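Local coordinates for protein uracil-DNA glycosylase (Epstein-Barr virus, PDB 6LYJ) that belongs to the uracil-DNA glycosylase superfamily, a family of compact alpha/beta proteins built round a four-stranded parallel sheet, here in its viral form, at residues Ile52-Val55 / Arg56-Arg59; Asn117-Ala120 / Glu121-Arg124. All coordinates share one frame; numbering follows the deposited sequence.

Overall arrangement
The two contacts illustrate how one backbone pattern, the i to i+4 hydrogen bonding of an alpha-helix, carries different side-chain chemistry in different places. Contact 1 lies on helix 42-59 and contact 2 on helix 113-125, on opposite sides of the chain's centre; their own centres are about 37 Å apart and their nearest atoms about 23 Å. Both are partly buried, but contact 1 is the more peripheral, with two buried residues against four and its centre about 22 Å from that of the chain against about 17 Å. In 52-59 three arginines lie along the preceding turn and two of them reach loop partners. In 117-124 apolar side chains face two other helices, while one carboxylate and one guanidinium pair side-on.

Contact 1: Ile52-Val55 / Arg56-Arg59; sequences IACV and RRLR
Arg-56 runs alongside Ile-52, one turn earlier on the same helix, and shows how a helix can satisfy its main chain and two of its charged side chains separately. The backbone comes first: Arg-56 N donates to Ile-52 O at 2.9 Å, Arg-57 N to Ala-53 O, Leu-58 N to Cys-54 O and Arg-59 N to Val-55 O. The first three bonds are similarly straight, but the last bends to 134° at the hydrogen.

Two of the guanidinium groups, those of Arg-56 and Arg-59, find acceptors outside this turn. CG2 of Ile-52 sits over the centre of one face of the Arg-56 guanidinium, 3.7 Å from CZ. An extended chain from CG to NE carries that group along the isoleucine, and NE is taken up by a salt bridge to Glu-68 OE1. Arg-57 behaves differently: its chain bends at chi3 (-53°), bringing the guanidinium down over Cys-54, whose CA lies over one face, offset toward the rim. NH2 of Arg-57 is 3.5 Å from Cys-54 CB, a van der Waals contact. Beside it, Cys-54 SG packs against CD1 of Leu-58 at 3.9 Å. Arg-59, also bent at chi3, runs side by side with Val-55, its NE 3.9 Å from CG1 of the valine in an oblique approach; its NH2 donates to the carbonyl of Pro-66. One residue further on, Thr-60 OG1 hydrogen-bonds to Arg-57 O.

Val-55, a buried residue beside Arg-59, also meets Thr-153 and Ile-165, and Ile-52 meets Leu-29. The pattern is that of the C-terminal turns of an amphipathic alpha-helix, with i to i+4 main-chain bonds, an apolar side against loops and arginines that lie back along the preceding turn, two of them with a guanidinium face over it.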
loop_
_atom_site.group_PDB
_atom_site.type_symbol
_atom_site.label_atom_id
_atom_site.label_comp_id
_atom_site.label_asym_id
_atom_site.label_seq_id
_atom_site.Cartn_x
_atom_site.Cartn_y
_atom_site.Cartn_z
ATOM N N ILE A 52 9.560 -16.018 -11.647
ATOM C CA ILE A 52 8.457 -16.948 -11.412
ATOM C C ILE A 52 8.969 -18.248 -10.800
ATOM O O ILE A 52 8.368 -18.794 -9.868
ATOM C CB ILE A 52 7.692 -17.191 -12.726
ATOM C CG1 ILE A 52 6.957 -15.914 -13.138
ATOM C CG2 ILE A 52 6.728 -18.365 -12.586
ATOM C CD1 ILE A 52 6.381 -15.962 -14.528
ATOM N N ALA A 53 10.094 -18.758 -11.313
ATOM C CA ALA A 53 10.668 -19.990 -10.782
ATOM C C ALA A 53 11.128 -19.807 -9.340
ATOM O O ALA A 53 10.983 -20.717 -8.514
ATOM C CB ALA A 53 11.825 -20.452 -11.670
ATOM N N CYS A 54 11.722 -18.652 -9.032
ATOM C CA CYS A 54 12.122 -18.361 -7.658
ATOM C C CYS A 54 10.924 -18.425 -6.721
ATOM O O CYS A 54 10.993 -19.029 -5.640
ATOM C CB CYS A 54 12.784 -16.984 -7.588
ATOM S SG CYS A 54 13.256 -16.463 -5.922
ATOM N N VAL A 55 9.818 -17.786 -7.115
ATOM C CA VAL A 55 8.620 -17.826 -6.278
ATOM C C VAL A 55 8.123 -19.261 -6.133
ATOM O O VAL A 55 7.677 -19.674 -5.053
ATOM C CB VAL A 55 7.526 -16.902 -6.846
ATOM C CG1 VAL A 55 6.263 -16.985 -5.994
ATOM C CG2 VAL A 55 8.019 -15.463 -6.920
ATOM N N ARG A 56 8.184 -20.043 -7.218
ATOM C CA ARG A 56 7.773 -21.445 -7.142
ATOM C C ARG A 56 8.615 -22.227 -6.139
ATOM O O ARG A 56 8.091 -23.075 -5.408
ATOM C CB ARG A 56 7.841 -22.105 -8.520
ATOM C CG ARG A 56 6.706 -21.706 -9.444
ATOM C CD ARG A 56 6.608 -22.649 -10.628
ATOM N NE ARG A 56 5.570 -22.231 -11.566
ATOM C CZ ARG A 56 5.791 -21.954 -12.845
ATOM N NH1 ARG A 56 7.012 -22.072 -13.349
ATOM N NH2 ARG A 56 4.786 -21.578 -13.624
ATOM N N ARG A 57 9.925 -21.966 -6.101
ATOM C CA ARG A 57 10.769 -22.626 -5.108
ATOM C C ARG A 57 10.399 -22.189 -3.697
ATOM O O ARG A 57 10.342 -23.015 -2.776
ATOM C CB ARG A 57 12.249 -22.335 -5.369
ATOM C CG ARG A 57 12.826 -22.979 -6.620
ATOM C CD ARG A 57 14.348 -22.853 -6.652
ATOM N NE ARG A 57 14.812 -21.478 -6.471
ATOM C CZ ARG A 57 14.942 -20.588 -7.453
ATOM N NH1 ARG A 57 14.629 -20.913 -8.699
ATOM N NH2 ARG A 57 15.377 -19.363 -7.182
ATOM N N LEU A 58 10.155 -20.890 -3.508
ATOM C CA LEU A 58 9.831 -20.391 -2.174
ATOM C C LEU A 58 8.481 -20.903 -1.682
ATOM O O LEU A 58 8.274 -21.025 -0.470
ATOM C CB LEU A 58 9.855 -18.862 -2.168
ATOM C CG LEU A 58 11.215 -18.213 -2.444
ATOM C CD1 LEU A 58 11.055 -16.733 -2.748
ATOM C CD2 LEU A 58 12.141 -18.420 -1.256
ATOM N N ARG A 59 7.560 -21.222 -2.596
ATOM C CA ARG A 59 6.219 -21.636 -2.183
ATOM C C ARG A 59 6.203 -22.990 -1.483
ATOM O O ARG A 59 5.296 -23.254 -0.684
ATOM C CB ARG A 59 5.283 -21.677 -3.390
ATOM C CG ARG A 59 4.514 -20.398 -3.619
ATOM C CD ARG A 59 3.451 -20.578 -4.685
ATOM N NE ARG A 59 3.235 -19.333 -5.413
ATOM C CZ ARG A 59 2.452 -18.350 -4.987
ATOM N NH1 ARG A 59 1.790 -18.475 -3.843
ATOM N NH2 ARG A 59 2.318 -17.251 -5.709
#

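Contact 2: Asn117-Ala120 / Glu121-Arg124; sequences NIYA and ELHR
Leu-122 meets two side chains of the preceding turn, Ile-118 and Tyr-119, and the different angles of approach make a compact example of i to i+3 and i to i+4 packing. With Ile-118 the leucine lies side by side, both pointing the same way, and its CD1 comes within 4.1 Å of the isoleucine CG2. That methyl branch stands anti to the isoleucine N, while the leucine CG is anti to its own carbonyl carbon (chi1 -82°), a pairing that brings the two branches together. The tyrosine is approached otherwise: CD1 of Leu-122 stands at the ring edge, near its plane, 4.3 Å from CD1 of Tyr-119. The far end of the ring is fixed by a hydrogen bond from OH to the carbonyl of His-134.

Glu-121 and Arg-124 form the polar counterpart. The guanidinium presents its NE side in plane to the carboxylate, with NE to OE1 at 2.9 Å and NH2 to OE2 at 2.8 Å, the former almost straight at 174°. OE2 uses its syn lone pair, whereas NE lies on the syn side of OE1 but 29° out of the carboxylate plane. Bends at chi2 of the glutamate and chi3 of the arginine turn the groups to face each other. Gly-232 N and Asn-234 N also donate to the carboxylate, which probably helps it stay ionised although the residue is buried.

Underneath run regular bonds, such as Leu-122 N to Ile-118 O at 2.9 Å. Ile-118 and Leu-122 together press on Trp-140 of helix 138-142 and Phe-236 of helix 235-245, so helix 113-125 packs against both, while its glutamate ties it to the loop just before helix 235-245.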
loop_
_atom_site.group_PDB
_atom_site.type_symbol
_atom_site.label_atom_id
_atom_site.label_comp_id
_atom_site.label_asym_id
_atom_site.label_seq_id
_atom_site.Cartn_x
_atom_site.Cartn_y
_atom_site.Cartn_z
ATOM N N ASN A 117 -9.017 5.280 3.800
ATOM C CA ASN A 117 -8.678 6.683 3.563
ATOM C C ASN A 117 -8.794 7.060 2.087
ATOM O O ASN A 117 -9.144 8.205 1.761
ATOM C CB ASN A 117 -7.279 6.981 4.092
ATOM C CG ASN A 117 -7.247 7.077 5.603
ATOM O OD1 ASN A 117 -8.287 7.243 6.239
ATOM N ND2 ASN A 117 -6.052 6.997 6.187
ATOM N N ILE A 118 -8.527 6.112 1.188
ATOM C CA ILE A 118 -8.822 6.322 -0.228
ATOM C C ILE A 118 -10.306 6.615 -0.409
ATOM O O ILE A 118 -10.695 7.563 -1.106
ATOM C CB ILE A 118 -8.377 5.102 -1.056
ATOM C CG1 ILE A 118 -6.850 4.994 -1.074
ATOM C CG2 ILE A 118 -8.921 5.186 -2.481
ATOM C CD1 ILE A 118 -6.332 3.650 -1.567
ATOM N N TYR A 119 -11.157 5.780 0.198
ATOM C CA TYR A 119 -12.598 6.010 0.163
ATOM C C TYR A 119 -12.951 7.385 0.717
ATOM O O TYR A 119 -13.854 8.055 0.205
ATOM C CB TYR A 119 -13.328 4.930 0.963
ATOM C CG TYR A 119 -13.330 3.550 0.346
ATOM C CD1 TYR A 119 -12.930 3.347 -0.968
ATOM C CD2 TYR A 119 -13.759 2.450 1.079
ATOM C CE1 TYR A 119 -12.927 2.081 -1.521
ATOM C CE2 TYR A 119 -13.777 1.186 0.530
ATOM C CZ TYR A 119 -13.364 1.006 -0.770
ATOM O OH TYR A 119 -13.393 -0.254 -1.316
ATOM N N ALA A 120 -12.269 7.806 1.788
ATOM C CA ALA A 120 -12.560 9.104 2.392
ATOM C C ALA A 120 -12.254 10.242 1.427
ATOM O O ALA A 120 -13.008 11.218 1.338
ATOM C CB ALA A 120 -11.765 9.273 3.690
ATOM N N GLU A 121 -11.144 10.134 0.694
ATOM C CA GLU A 121 -10.824 11.168 -0.287
ATOM C C GLU A 121 -11.799 11.143 -1.460
ATOM O O GLU A 121 -12.197 12.199 -1.970
ATOM C CB GLU A 121 -9.383 11.006 -0.772
ATOM C CG GLU A 121 -9.048 11.791 -2.039
ATOM C CD GLU A 121 -9.227 13.295 -1.898
ATOM O OE1 GLU A 121 -9.244 13.816 -0.760
ATOM O OE2 GLU A 121 -9.346 13.966 -2.946
ATOM N N LEU A 122 -12.220 9.948 -1.880
ATOM C CA LEU A 122 -13.235 9.854 -2.925
ATOM C C LEU A 122 -14.534 10.517 -2.478
ATOM O O LEU A 122 -15.188 11.219 -3.259
ATOM C CB LEU A 122 -13.472 8.390 -3.287
ATOM C CG LEU A 122 -12.489 7.750 -4.268
ATOM C CD1 LEU A 122 -12.513 6.247 -4.094
ATOM C CD2 LEU A 122 -12.812 8.123 -5.702
ATOM N N HIS A 123 -14.924 10.290 -1.224
ATOM C CA HIS A 123 -16.167 10.845 -0.701
ATOM C C HIS A 123 -16.082 12.359 -0.555
ATOM O O HIS A 123 -17.062 13.071 -0.812
ATOM C CB HIS A 123 -16.494 10.186 0.639
ATOM C CG HIS A 123 -17.806 10.609 1.219
ATOM N ND1 HIS A 123 -18.011 10.733 2.576
ATOM C CD2 HIS A 123 -18.980 10.934 0.630
ATOM C CE1 HIS A 123 -19.255 11.121 2.798
ATOM N NE2 HIS A 123 -19.864 11.249 1.632
ATOM N N ARG A 124 -14.922 12.872 -0.131
ATOM C CA ARG A 124 -14.724 14.318 -0.078
ATOM C C ARG A 124 -14.817 14.941 -1.467
ATOM O O ARG A 124 -15.468 15.975 -1.655
ATOM C CB ARG A 124 -13.373 14.645 0.563
ATOM C CG ARG A 124 -13.081 16.142 0.673
ATOM C CD ARG A 124 -11.580 16.426 0.737
ATOM N NE ARG A 124 -10.910 16.158 -0.533
ATOM C CZ ARG A 124 -10.950 16.965 -1.589
ATOM N NH1 ARG A 124 -11.628 18.103 -1.535
ATOM N NH2 ARG A 124 -10.309 16.637 -2.704
#